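Local coordinates for uncharacterized protein (Bacteroides ovatus CL02T12C04, PDB 6PTM) that probably acts as an exo-carrageenase of glycoside hydrolase family 42, releasing sugar units from the ends of carrageenan-derived chains, at residues E71-R76 / I536-H541; D161-E166 / G500-Q505; Y488-Y493 / M544-S549; N492-T497 / I720-N725. One frame throughout, in Å; residues are numbered along the deposited sequence.

Contact 1 (E71-R76 / I536-H541)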
loop_
_atom_site.group_PDB
_atom_site.type_symbol
_atom_site.label_atom_id
_atom_site.label_comp_id
_atom_site.label_asym_id
_atom_site.label_seq_id
_atom_site.Cartn_x
_atom_site.Cartn_y
_atom_site.Cartn_z
ATOM N N GLU A 71 -2.013 17.345 -21.471
ATOM C CA GLU A 71 -2.606 17.062 -22.803
ATOM C C GLU A 71 -1.636 16.212 -23.634
ATOM O O GLU A 71 -2.112 15.302 -24.362
ATOM C CB GLU A 71 -3.021 18.359 -23.482
ATOM C CG GLU A 71 -4.224 19.028 -22.835
ATOM C CD GLU A 71 -3.869 19.875 -21.624
ATOM O OE1 GLU A 71 -2.663 20.192 -21.455
ATOM O OE2 GLU A 71 -4.800 20.213 -20.852
ATOM N N GLU A 72 -0.335 16.461 -23.551
ATOM C CA GLU A 72 0.666 15.606 -24.243
ATOM C C GLU A 72 0.606 14.172 -23.726
ATOM O O GLU A 72 0.811 13.227 -24.529
ATOM C CB GLU A 72 2.083 16.125 -24.048
ATOM C CG GLU A 72 2.350 17.417 -24.793
ATOM C CD GLU A 72 3.688 17.997 -24.379
ATOM O OE1 GLU A 72 4.626 17.204 -24.258
ATOM O OE2 GLU A 72 3.762 19.179 -24.074
ATOM N N THR A 73 0.363 13.997 -22.426
ATOM C CA THR A 73 0.231 12.655 -21.810
ATOM C C THR A 73 -1.006 11.981 -22.395
ATOM O O THR A 73 -0.921 10.797 -22.785
ATOM C CB THR A 73 0.191 12.735 -20.279
ATOM O OG1 THR A 73 1.429 13.304 -19.850
ATOM C CG2 THR A 73 -0.037 11.382 -19.648
ATOM N N ALA A 74 -2.133 12.686 -22.433
ATOM C CA ALA A 74 -3.400 12.181 -23.017
ATOM C C ALA A 74 -3.207 11.853 -24.512
ATOM O O ALA A 74 -3.711 10.799 -24.971
ATOM C CB ALA A 74 -4.509 13.201 -22.815
ATOM N N LEU A 75 -2.585 12.765 -25.261
ATOM C CA LEU A 75 -2.323 12.581 -26.718
ATOM C C LEU A 75 -1.498 11.303 -26.899
ATOM O O LEU A 75 -1.832 10.494 -27.766
ATOM C CB LEU A 75 -1.561 13.787 -27.275
ATOM C CG LEU A 75 -1.277 13.717 -28.774
ATOM C CD1 LEU A 75 -2.576 13.783 -29.557
ATOM C CD2 LEU A 75 -0.374 14.836 -29.231
ATOM N N ARG A 76 -0.419 11.139 -26.140
ATOM C CA ARG A 76 0.447 9.944 -26.262
ATOM C C ARG A 76 -0.359 8.691 -25.920
ATOM O O ARG A 76 -0.214 7.660 -26.617
ATOM C CB ARG A 76 1.701 10.056 -25.399
ATOM C CG ARG A 76 2.602 8.833 -25.493
ATOM C CD ARG A 76 3.031 8.499 -26.913
ATOM N NE ARG A 76 3.730 9.622 -27.534
ATOM C CZ ARG A 76 4.983 9.986 -27.259
ATOM N NH1 ARG A 76 5.722 9.344 -26.366
ATOM N NH2 ARG A 76 5.502 11.023 -27.891
ATOM N N ILE A 536 -8.190 5.181 -18.168
ATOM C CA ILE A 536 -7.583 4.761 -16.864
ATOM C C ILE A 536 -6.061 4.964 -16.915
ATOM O O ILE A 536 -5.494 5.536 -15.979
ATOM C CB ILE A 536 -7.980 3.304 -16.530
ATOM C CG1 ILE A 536 -9.494 3.134 -16.442
ATOM C CG2 ILE A 536 -7.328 2.812 -15.249
ATOM C CD1 ILE A 536 -10.119 3.872 -15.285
ATOM N N VAL A 537 -5.401 4.466 -17.942
ATOM C CA VAL A 537 -3.929 4.640 -18.096
ATOM C C VAL A 537 -3.604 6.139 -18.012
ATOM O O VAL A 537 -2.674 6.537 -17.283
ATOM C CB VAL A 537 -3.459 3.986 -19.409
ATOM C CG1 VAL A 537 -2.052 4.389 -19.800
ATOM C CG2 VAL A 537 -3.550 2.483 -19.281
ATOM N N ASN A 538 -4.335 6.965 -18.745
ATOM C CA ASN A 538 -4.061 8.425 -18.784
ATOM C C ASN A 538 -4.332 9.010 -17.385
ATOM O O ASN A 538 -3.519 9.831 -16.939
ATOM C CB ASN A 538 -4.840 9.135 -19.888
ATOM C CG ASN A 538 -4.684 10.635 -19.791
ATOM O OD1 ASN A 538 -3.589 11.181 -19.987
ATOM N ND2 ASN A 538 -5.766 11.288 -19.425
ATOM N N GLU A 539 -5.419 8.617 -16.698
ATOM C CA GLU A 539 -5.838 9.355 -15.490
ATOM C C GLU A 539 -4.831 9.135 -14.359
ATOM O O GLU A 539 -4.672 10.060 -13.522
ATOM C CB GLU A 539 -7.217 8.939 -15.030
ATOM C CG GLU A 539 -7.804 9.925 -14.067
ATOM C CD GLU A 539 -8.144 11.264 -14.680
ATOM O OE1 GLU A 539 -8.187 11.355 -15.929
ATOM O OE2 GLU A 539 -8.401 12.212 -13.902
ATOM N N VAL A 540 -4.153 7.988 -14.301
ATOM C CA VAL A 540 -3.096 7.794 -13.270
ATOM C C VAL A 540 -2.052 8.904 -13.431
ATOM O O VAL A 540 -1.729 9.557 -12.435
ATOM C CB VAL A 540 -2.426 6.407 -13.313
ATOM C CG1 VAL A 540 -1.317 6.351 -12.282
ATOM C CG2 VAL A 540 -3.427 5.286 -13.059
ATOM N N HIS A 541 -1.560 9.131 -14.650
ATOM C CA HIS A 541 -0.505 10.147 -14.905
ATOM C C HIS A 541 -1.041 11.567 -14.708
ATOM O O HIS A 541 -0.288 12.409 -14.188
ATOM C CB HIS A 541 0.115 9.909 -16.281
ATOM C CG HIS A 541 0.752 8.579 -16.329
ATOM N ND1 HIS A 541 1.884 8.318 -15.598
ATOM C CD2 HIS A 541 0.400 7.436 -16.937
ATOM C CE1 HIS A 541 2.219 7.052 -15.778
ATOM N NE2 HIS A 541 1.311 6.479 -16.581
#
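Helices 71-76 and 536-541 run nearly antiparallel, 158° between their directions and 9.4 Å apart at closest approach, with Ala74 and Asn538 facing each other at 5.7 Å between their CA atoms. The small residue lets the amide of Asn538 come right up to the helix backbone: OD1 lies 3.2 Å from Ala74 CA. It is equally near Ala74 N, but the angle is too poor for a hydrogen bond, so OD1 rests against the backbone without gripping it. The extended first torsion of Asn538 (chi1 173°) lets OD1 meet Ala74. Helix 534-549 follows strand 503-506 and probably corresponds to the last helix of a (beta/alpha)8 barrel, as in this family, and helix 69-90 of the N-terminal helical region packs against it. Next to the amide, Thr73 CG2 sits 3.6 Å from Asn538 OD1 and 3.7 Å from His541 CB, its side chain crossing that of His541 at about a right angle. Replacing Asn538 by an alanine is likely to open a gap over Ala74 and take from the Thr73 methyl one of its neighbours across the contact. The polar ends turn elsewhere: Thr73 OG1 bonds to Leu69 O one turn back, and His541 NE2 to Trp175 NE1. Helix 109-139 flanks the pair, Ser131 against Ala74 and Met127 against Asn538.

Contact 2 (D161-E166 / G500-Q505)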
loop_
_atom_site.group_PDB
_atom_site.type_symbol
_atom_site.label_atom_id
_atom_site.label_comp_id
_atom_site.label_asym_id
_atom_site.label_seq_id
_atom_site.Cartn_x
_atom_site.Cartn_y
_atom_site.Cartn_z
ATOM N N ASP A 161 11.039 11.170 3.612
ATOM C CA ASP A 161 9.717 10.633 3.194
ATOM C C ASP A 161 9.371 11.156 1.793
ATOM O O ASP A 161 8.226 11.022 1.397
ATOM C CB ASP A 161 8.599 11.023 4.172
ATOM C CG ASP A 161 8.435 12.513 4.417
ATOM O OD1 ASP A 161 9.339 13.251 4.092
ATOM O OD2 ASP A 161 7.408 12.907 4.936
ATOM N N MET A 162 10.351 11.667 1.054
ATOM C CA MET A 162 10.016 12.249 -0.265
ATOM C C MET A 162 10.871 11.711 -1.405
ATOM O O MET A 162 11.981 11.274 -1.177
ATOM C CB MET A 162 10.248 13.765 -0.285
ATOM C CG MET A 162 9.618 14.527 0.843
ATOM S SD MET A 162 10.183 16.229 0.907
ATOM C CE MET A 162 11.770 16.005 1.699
ATOM N N LEU A 163 10.294 11.794 -2.598
ATOM C CA LEU A 163 11.035 11.628 -3.864
ATOM C C LEU A 163 11.223 13.076 -4.328
ATOM O O LEU A 163 10.221 13.789 -4.457
ATOM C CB LEU A 163 10.218 10.789 -4.842
ATOM C CG LEU A 163 10.315 9.287 -4.591
ATOM C CD1 LEU A 163 9.431 8.523 -5.546
ATOM C CD2 LEU A 163 11.755 8.813 -4.696
ATOM N N VAL A 164 12.469 13.490 -4.530
ATOM C CA VAL A 164 12.761 14.919 -4.815
ATOM C C VAL A 164 13.267 15.130 -6.246
ATOM O O VAL A 164 14.176 14.434 -6.673
ATOM C CB VAL A 164 13.768 15.464 -3.784
ATOM C CG1 VAL A 164 14.249 16.863 -4.114
ATOM C CG2 VAL A 164 13.224 15.406 -2.367
ATOM N N TYR A 165 12.621 16.056 -6.948
ATOM C CA TYR A 165 13.082 16.549 -8.265
ATOM C C TYR A 165 13.269 18.060 -8.143
ATOM O O TYR A 165 12.290 18.761 -7.855
ATOM C CB TYR A 165 12.081 16.189 -9.364
ATOM C CG TYR A 165 12.496 16.665 -10.730
ATOM C CD1 TYR A 165 13.618 16.131 -11.352
ATOM C CD2 TYR A 165 11.767 17.627 -11.418
ATOM C CE1 TYR A 165 14.057 16.598 -12.588
ATOM C CE2 TYR A 165 12.176 18.078 -12.674
ATOM C CZ TYR A 165 13.321 17.558 -13.257
ATOM O OH TYR A 165 13.731 17.993 -14.477
ATOM N N GLU A 166 14.491 18.557 -8.386
ATOM C CA GLU A 166 14.773 20.015 -8.434
ATOM C C GLU A 166 14.279 20.657 -7.138
ATOM O O GLU A 166 13.729 21.771 -7.183
ATOM C CB GLU A 166 14.141 20.659 -9.667
ATOM C CG GLU A 166 14.767 20.126 -10.952
ATOM C CD GLU A 166 14.515 20.904 -12.228
ATOM O OE1 GLU A 166 13.481 21.589 -12.335
ATOM O OE2 GLU A 166 15.347 20.768 -13.128
ATOM N N GLY A 500 0.090 8.361 2.413
ATOM C CA GLY A 500 1.551 8.150 2.452
ATOM C C GLY A 500 2.169 7.636 1.162
ATOM O O GLY A 500 3.388 7.651 1.065
ATOM N N LEU A 501 1.379 7.165 0.212
ATOM C CA LEU A 501 1.954 6.591 -1.026
ATOM C C LEU A 501 2.808 7.626 -1.769
ATOM O O LEU A 501 2.320 8.745 -2.070
ATOM C CB LEU A 501 0.818 6.102 -1.911
ATOM C CG LEU A 501 1.240 5.459 -3.228
ATOM C CD1 LEU A 501 2.134 4.239 -2.970
ATOM C CD2 LEU A 501 -0.021 5.074 -3.982
ATOM N N THR A 502 4.014 7.210 -2.152
ATOM C CA THR A 502 4.999 8.091 -2.829
ATOM C C THR A 502 5.196 7.653 -4.277
ATOM O O THR A 502 5.369 8.510 -5.128
ATOM C CB THR A 502 6.362 8.143 -2.126
ATOM O OG1 THR A 502 6.237 8.004 -0.713
ATOM C CG2 THR A 502 7.063 9.446 -2.442
ATOM N N ALA A 503 5.236 6.360 -4.542
ATOM C CA ALA A 503 5.531 5.822 -5.881
ATOM C C ALA A 503 4.758 4.535 -6.054
ATOM O O ALA A 503 4.605 3.807 -5.069
ATOM C CB ALA A 503 7.003 5.584 -6.021
ATOM N N THR A 504 4.359 4.251 -7.284
ATOM C CA THR A 504 3.574 3.053 -7.647
ATOM C C THR A 504 4.085 2.495 -8.969
ATOM O O THR A 504 4.157 3.261 -9.945
ATOM C CB THR A 504 2.080 3.331 -7.786
ATOM O OG1 THR A 504 1.671 4.019 -6.601
ATOM C CG2 THR A 504 1.302 2.047 -7.980
ATOM N N GLN A 505 4.417 1.204 -8.981
ATOM C CA GLN A 505 4.487 0.426 -10.238
ATOM C C GLN A 505 3.131 -0.258 -10.345
ATOM O O GLN A 505 2.935 -1.218 -9.572
ATOM C CB GLN A 505 5.637 -0.578 -10.229
ATOM C CG GLN A 505 5.786 -1.233 -11.593
ATOM C CD GLN A 505 6.927 -2.209 -11.668
ATOM O OE1 GLN A 505 7.185 -2.980 -10.741
ATOM N NE2 GLN A 505 7.620 -2.162 -12.782
HETATM O O HOH W 1 5.636 10.419 0.414
#
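Leu163 meets Thr502 and Ala503 by purely apolar contact in a mixed sheet, probably part of the wall of a (beta/alpha)8 barrel, where strands 162-165 and 503-506 are separated by strand 168-175. Leu163 CG stands 3.9 Å from Thr502 CG2, the two side chains crossing at a slant. Its CD1 branch reaches further along the segment and lies 3.8 Å from Ala503 CB. A polar link runs beside this patch: one water donates to Asp161 O at 2.8 Å and accepts from Thr502 OG1 at 2.7 Å, bridging two oxygens that are themselves 4.2 Å apart. Thr502 thus has a divided role, its methyl packing on leucine while its hydroxyl serves the water. Its chi1 of -32° lies off the staggered position, a mildly strained torsion.

In the second shell, the intervening strand does the positioning. Leu163 bonds through its backbone to Val170 and Thr502 to Leu172, whose side chain packs on both Leu163 and Ala503. Upstream, Gly500 ends helix 486-498 in a Schellman motif, its positive phi (128°) bending the chain into the strand. The water's hydroxyl partner, Thr502 OG1, is also hydrogen-bonded to Met466 N, of the strand on the other side of 503-506.

Contact 3 (Y488-Y493 / M544-S549)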
loop_
_atom_site.group_PDB
_atom_site.type_symbol
_atom_site.label_atom_id
_atom_site.label_comp_id
_atom_site.label_asym_id
_atom_site.label_seq_id
_atom_site.Cartn_x
_atom_site.Cartn_y
_atom_site.Cartn_z
ATOM N N TYR A 488 -12.816 7.041 -10.565
ATOM C CA TYR A 488 -12.408 5.974 -9.630
ATOM C C TYR A 488 -10.878 5.959 -9.539
ATOM O O TYR A 488 -10.319 5.909 -8.429
ATOM C CB TYR A 488 -12.917 4.592 -10.058
ATOM C CG TYR A 488 -12.232 3.522 -9.258
ATOM C CD1 TYR A 488 -12.568 3.293 -7.924
ATOM C CD2 TYR A 488 -11.135 2.860 -9.781
ATOM C CE1 TYR A 488 -11.869 2.369 -7.156
ATOM C CE2 TYR A 488 -10.442 1.923 -9.035
ATOM C CZ TYR A 488 -10.803 1.679 -7.717
ATOM O OH TYR A 488 -10.080 0.755 -6.992
ATOM N N ALA A 489 -10.217 6.019 -10.689
ATOM C CA ALA A 489 -8.752 5.831 -10.738
ATOM C C ALA A 489 -8.091 6.994 -9.977
ATOM O O ALA A 489 -7.164 6.766 -9.093
ATOM C CB ALA A 489 -8.284 5.733 -12.177
ATOM N N ARG A 490 -8.517 8.223 -10.297
ATOM C CA ARG A 490 -8.001 9.470 -9.656
ATOM C C ARG A 490 -8.271 9.434 -8.147
ATOM O O ARG A 490 -7.351 9.740 -7.364
ATOM C CB ARG A 490 -8.657 10.703 -10.276
ATOM C CG ARG A 490 -8.468 11.993 -9.498
ATOM C CD ARG A 490 -9.041 13.166 -10.275
ATOM N NE ARG A 490 -8.250 13.445 -11.471
ATOM C CZ ARG A 490 -7.186 14.252 -11.534
ATOM N NH1 ARG A 490 -6.771 14.885 -10.460
ATOM N NH2 ARG A 490 -6.530 14.419 -12.684
ATOM N N GLY A 491 -9.493 9.130 -7.736
ATOM C CA GLY A 491 -9.839 9.126 -6.292
ATOM C C GLY A 491 -8.944 8.192 -5.506
ATOM O O GLY A 491 -8.532 8.507 -4.377
ATOM N N ASN A 492 -8.637 7.042 -6.078
ATOM C CA ASN A 492 -7.860 5.990 -5.399
ATOM C C ASN A 492 -6.403 6.413 -5.284
ATOM O O ASN A 492 -5.837 6.217 -4.202
ATOM C CB ASN A 492 -8.012 4.659 -6.129
ATOM C CG ASN A 492 -8.578 3.599 -5.225
ATOM O OD1 ASN A 492 -7.863 2.677 -4.832
ATOM N ND2 ASN A 492 -9.852 3.740 -4.879
ATOM N N TYR A 493 -5.798 6.919 -6.347
ATOM C CA TYR A 493 -4.366 7.281 -6.297
ATOM C C TYR A 493 -4.248 8.500 -5.387
ATOM O O TYR A 493 -3.279 8.640 -4.656
ATOM C CB TYR A 493 -3.770 7.488 -7.691
ATOM C CG TYR A 493 -3.346 6.197 -8.328
ATOM C CD1 TYR A 493 -4.278 5.395 -8.963
ATOM C CD2 TYR A 493 -2.048 5.741 -8.249
ATOM C CE1 TYR A 493 -3.927 4.169 -9.504
ATOM C CE2 TYR A 493 -1.674 4.527 -8.820
ATOM C CZ TYR A 493 -2.623 3.724 -9.427
ATOM O OH TYR A 493 -2.297 2.525 -9.980
ATOM N N MET A 544 -0.952 12.155 -10.984
ATOM C CA MET A 544 0.433 12.490 -10.557
ATOM C C MET A 544 0.718 13.964 -10.886
ATOM O O MET A 544 1.315 14.697 -10.044
ATOM C CB MET A 544 1.454 11.563 -11.225
ATOM C CG MET A 544 1.307 10.099 -10.845
ATOM S SD MET A 544 1.493 9.809 -9.059
ATOM C CE MET A 544 -0.039 8.971 -8.672
ATOM N N ILE A 545 0.305 14.410 -12.072
ATOM C CA ILE A 545 0.548 15.816 -12.489
ATOM C C ILE A 545 -0.102 16.761 -11.486
ATOM O O ILE A 545 0.541 17.772 -11.118
ATOM C CB ILE A 545 0.016 16.066 -13.904
ATOM C CG1 ILE A 545 0.942 15.429 -14.939
ATOM C CG2 ILE A 545 -0.214 17.569 -14.086
ATOM C CD1 ILE A 545 0.392 15.409 -16.350
ATOM N N ASP A 546 -1.353 16.494 -11.107
ATOM C CA ASP A 546 -2.033 17.378 -10.133
ATOM C C ASP A 546 -1.374 17.249 -8.756
ATOM O O ASP A 546 -1.103 18.290 -8.116
ATOM C CB ASP A 546 -3.533 17.138 -10.058
ATOM C CG ASP A 546 -4.284 17.693 -11.253
ATOM O OD1 ASP A 546 -3.773 18.636 -11.890
ATOM O OD2 ASP A 546 -5.339 17.142 -11.553
ATOM N N LEU A 547 -1.106 16.030 -8.286
ATOM C CA LEU A 547 -0.439 15.873 -6.969
ATOM C C LEU A 547 0.924 16.603 -6.979
ATOM O O LEU A 547 1.244 17.300 -6.019
ATOM C CB LEU A 547 -0.269 14.383 -6.672
ATOM C CG LEU A 547 -1.521 13.571 -6.389
ATOM C CD1 LEU A 547 -1.183 12.102 -6.529
ATOM C CD2 LEU A 547 -2.036 13.874 -5.001
ATOM N N ASN A 548 1.729 16.448 -8.025
ATOM C CA ASN A 548 3.011 17.196 -8.129
ATOM C C ASN A 548 2.763 18.699 -7.954
ATOM O O ASN A 548 3.562 19.354 -7.278
ATOM C CB ASN A 548 3.760 16.871 -9.421
ATOM C CG ASN A 548 4.359 15.482 -9.398
ATOM O OD1 ASN A 548 4.415 14.842 -8.340
ATOM N ND2 ASN A 548 4.748 14.990 -10.568
ATOM N N SER A 549 1.713 19.230 -8.550
ATOM C CA SER A 549 1.433 20.683 -8.629
ATOM C C SER A 549 1.138 21.202 -7.224
ATOM O O SER A 549 1.301 22.428 -6.992
ATOM C CB SER A 549 0.303 20.987 -9.597
ATOM O OG SER A 549 -0.994 20.754 -9.049
#
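Arg490 and Asp546 form the polar half of this contact, Tyr493 and Met544 the apolar half, between helices 486-498 and 534-549, which flank the last strand of what is probably a (beta/alpha)8 barrel, before and after it in the chain. The segment axes are 38° from parallel and 11.1 Å apart, a spacing that leaves the work to side chains.

The charged pair is a salt bridge in which one carboxylate oxygen takes both terminal nitrogens. Arg490 NH1 donates to Asp546 OD2 at 2.9 Å, on the anti lone pair of OD2, and NH2 adds a weak bond to the same OD2 at 3.2 Å. The guanidinium and carboxylate planes are 49° apart, so the groups do not pair flat. The arginine chain runs straight out through its first two torsions and bends at chi3 (-69°), which brings its head to Asp546. NE is held by Glu539 of the same partner helix, so the guanidinium bridges two acids. A leucine in place of Arg490 would probably leave both Asp546 and Glu539 without their shared cation.

Among apolar contacts, the bent Met544 chain sets CE 3.8 Å from Tyr493 CD2, approaching the ring obliquely, while the phenol OH bonds to Thr506 OG1. Phe171 and Ala173 of strand 168-175 touch Met544. Near the end of the second segment, Ser549 OG donates to Asp546 O at 2.6 Å, on a lone pair in the carbonyl plane.

Contact 4 (N492-T497 / I720-N725)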
loop_
_atom_site.group_PDB
_atom_site.type_symbol
_atom_site.label_atom_id
_atom_site.label_comp_id
_atom_site.label_asym_id
_atom_site.label_seq_id
_atom_site.Cartn_x
_atom_site.Cartn_y
_atom_site.Cartn_z
ATOM N N ASN A 492 -8.637 7.042 -6.078
ATOM C CA ASN A 492 -7.860 5.990 -5.399
ATOM C C ASN A 492 -6.403 6.413 -5.284
ATOM O O ASN A 492 -5.837 6.217 -4.202
ATOM C CB ASN A 492 -8.012 4.659 -6.129
ATOM C CG ASN A 492 -8.578 3.599 -5.225
ATOM O OD1 ASN A 492 -7.863 2.677 -4.832
ATOM N ND2 ASN A 492 -9.852 3.740 -4.879
ATOM N N TYR A 493 -5.798 6.919 -6.347
ATOM C CA TYR A 493 -4.366 7.281 -6.297
ATOM C C TYR A 493 -4.248 8.500 -5.387
ATOM O O TYR A 493 -3.279 8.640 -4.656
ATOM C CB TYR A 493 -3.770 7.488 -7.691
ATOM C CG TYR A 493 -3.346 6.197 -8.328
ATOM C CD1 TYR A 493 -4.278 5.395 -8.963
ATOM C CD2 TYR A 493 -2.048 5.741 -8.249
ATOM C CE1 TYR A 493 -3.927 4.169 -9.504
ATOM C CE2 TYR A 493 -1.674 4.527 -8.820
ATOM C CZ TYR A 493 -2.623 3.724 -9.427
ATOM O OH TYR A 493 -2.297 2.525 -9.980
ATOM N N TRP A 494 -5.237 9.378 -5.447
ATOM C CA TRP A 494 -5.205 10.612 -4.631
ATOM C C TRP A 494 -5.274 10.204 -3.146
ATOM O O TRP A 494 -4.446 10.667 -2.316
ATOM C CB TRP A 494 -6.353 11.543 -5.047
ATOM C CG TRP A 494 -6.277 12.869 -4.368
ATOM C CD1 TRP A 494 -6.674 13.164 -3.106
ATOM C CD2 TRP A 494 -5.730 14.080 -4.913
ATOM N NE1 TRP A 494 -6.423 14.473 -2.826
ATOM C CE2 TRP A 494 -5.852 15.066 -3.917
ATOM C CE3 TRP A 494 -5.170 14.421 -6.142
ATOM C CZ2 TRP A 494 -5.405 16.361 -4.111
ATOM C CZ3 TRP A 494 -4.729 15.702 -6.341
ATOM C CH2 TRP A 494 -4.835 16.658 -5.333
ATOM N N LEU A 495 -6.265 9.381 -2.805
ATOM C CA LEU A 495 -6.492 8.973 -1.406
ATOM C C LEU A 495 -5.254 8.227 -0.877
ATOM O O LEU A 495 -4.747 8.573 0.215
ATOM C CB LEU A 495 -7.778 8.137 -1.357
ATOM C CG LEU A 495 -8.163 7.572 0.002
ATOM C CD1 LEU A 495 -8.503 8.678 0.982
ATOM C CD2 LEU A 495 -9.296 6.562 -0.166
ATOM N N ALA A 496 -4.735 7.259 -1.637
ATOM C CA ALA A 496 -3.558 6.478 -1.226
ATOM C C ALA A 496 -2.382 7.438 -0.962
ATOM O O ALA A 496 -1.645 7.254 0.056
ATOM C CB ALA A 496 -3.208 5.446 -2.263
ATOM N N THR A 497 -2.252 8.471 -1.791
ATOM C CA THR A 497 -1.151 9.448 -1.657
ATOM C C THR A 497 -1.354 10.288 -0.391
ATOM O O THR A 497 -0.368 10.503 0.338
ATOM C CB THR A 497 -0.982 10.299 -2.920
ATOM O OG1 THR A 497 -0.792 9.392 -4.006
ATOM C CG2 THR A 497 0.208 11.212 -2.733
ATOM N N ILE A 720 -6.429 24.727 3.599
ATOM C CA ILE A 720 -6.552 23.795 2.441
ATOM C C ILE A 720 -7.348 22.600 2.935
ATOM O O ILE A 720 -6.963 22.006 3.943
ATOM C CB ILE A 720 -5.201 23.384 1.830
ATOM C CG1 ILE A 720 -4.296 24.588 1.544
ATOM C CG2 ILE A 720 -5.449 22.545 0.599
ATOM C CD1 ILE A 720 -4.885 25.637 0.621
ATOM N N VAL A 721 -8.486 22.357 2.315
ATOM C CA VAL A 721 -9.398 21.258 2.745
ATOM C C VAL A 721 -9.320 20.152 1.703
ATOM O O VAL A 721 -9.496 20.453 0.515
ATOM C CB VAL A 721 -10.839 21.753 2.902
ATOM C CG1 VAL A 721 -11.775 20.620 3.290
ATOM C CG2 VAL A 721 -10.913 22.909 3.894
ATOM N N ASN A 722 -9.051 18.925 2.129
ATOM C CA ASN A 722 -8.987 17.746 1.246
ATOM C C ASN A 722 -10.199 16.872 1.569
ATOM O O ASN A 722 -10.404 16.563 2.759
ATOM C CB ASN A 722 -7.685 16.993 1.474
ATOM C CG ASN A 722 -7.613 15.748 0.616
ATOM O OD1 ASN A 722 -7.394 15.854 -0.579
ATOM N ND2 ASN A 722 -7.917 14.602 1.199
ATOM N N ILE A 723 -10.992 16.499 0.565
ATOM C CA ILE A 723 -12.177 15.620 0.789
ATOM C C ILE A 723 -12.150 14.557 -0.285
ATOM O O ILE A 723 -12.020 14.938 -1.467
ATOM C CB ILE A 723 -13.512 16.372 0.758
ATOM C CG1 ILE A 723 -13.488 17.659 1.569
ATOM C CG2 ILE A 723 -14.612 15.442 1.219
ATOM C CD1 ILE A 723 -14.769 18.474 1.409
ATOM N N VAL A 724 -12.260 13.287 0.113
ATOM C CA VAL A 724 -12.498 12.182 -0.847
ATOM C C VAL A 724 -13.760 11.447 -0.405
ATOM O O VAL A 724 -13.825 11.020 0.738
ATOM C CB VAL A 724 -11.296 11.226 -0.907
ATOM C CG1 VAL A 724 -11.495 10.177 -1.980
ATOM C CG2 VAL A 724 -10.005 11.986 -1.079
ATOM N N ASN A 725 -14.718 11.291 -1.310
ATOM C CA ASN A 725 -15.929 10.490 -1.033
ATOM C C ASN A 725 -15.599 9.016 -1.288
ATOM O O ASN A 725 -15.536 8.608 -2.460
ATOM C CB ASN A 725 -17.124 10.973 -1.837
ATOM C CG ASN A 725 -18.398 10.275 -1.427
ATOM O OD1 ASN A 725 -18.431 9.572 -0.415
ATOM N ND2 ASN A 725 -19.461 10.487 -2.186
#
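The seam between what is probably the catalytic barrel and the C-terminal antiparallel sheet passes through Trp494 and Leu495 of helix 486-498, which meet Asn722 and Val724 of strand 718-725. The segments come within 9.5 Å of each other at their axes and cross at -129°, and Leu495 CA and Val724 CA are the nearest backbone pair.

The polar tie is the indole N-H: Trp494 NE1 donates to Asn722 OD1 at 2.8 Å and 166°, an almost straight bond. It enters in the carbonyl plane on a lone pair of OD1, and the oxygen lies close to the plane of the indole. Ring and amide are nearly coplanar, so the bond is made edge on. A chi1 of -173° at Trp494 places NE1 beside Asn722, and the bond gives the buried NE1 an acceptor.

Beside this bond one methyl serves two residues. Val724 CG2 is 4.1 Å from Trp494 CD1 and 4.2 Å from Leu495 CD1, lying against both side chains. Asn722 and Val724 can both face the helix because they alternate along the strand, while Ile723 turns away. Val765 and Leu767 of strand 765-772 also touch Trp494, and Leu547 packs on it from helix 534-549. On the helix itself, Tyr493 O accepts from Thr497 N and, at 2.7 Å, from Thr497 OG1, on opposite faces of its plane. The whole is a helix-on-sheet packing between a probable barrel helix and an accessory C-terminal beta domain, consistent with the multidomain build of family 42 enzymes.

Contacts 1, 3 and 4 form a chain of neighbours leading from the N-terminal helices to the C-terminal sheet. Contacts 1 and 3 share helix 534-549, contacts 3 and 4 share helix 486-498, and their centres lie about 12 and 8 Å apart, with contacts 1 and 4 about 20 Å from each other. Contact 2 lies inward, on strand 503-506, which connects these two helices in sequence; its centre is about 13 Å from that of contact 3, where Thr504 packs on Tyr493. Segments 71-76 and 161-166 come early in the chain and 720-725 last, all joining on the 486-549 region, so this part of the probable barrel is where sequence-distant regions meet.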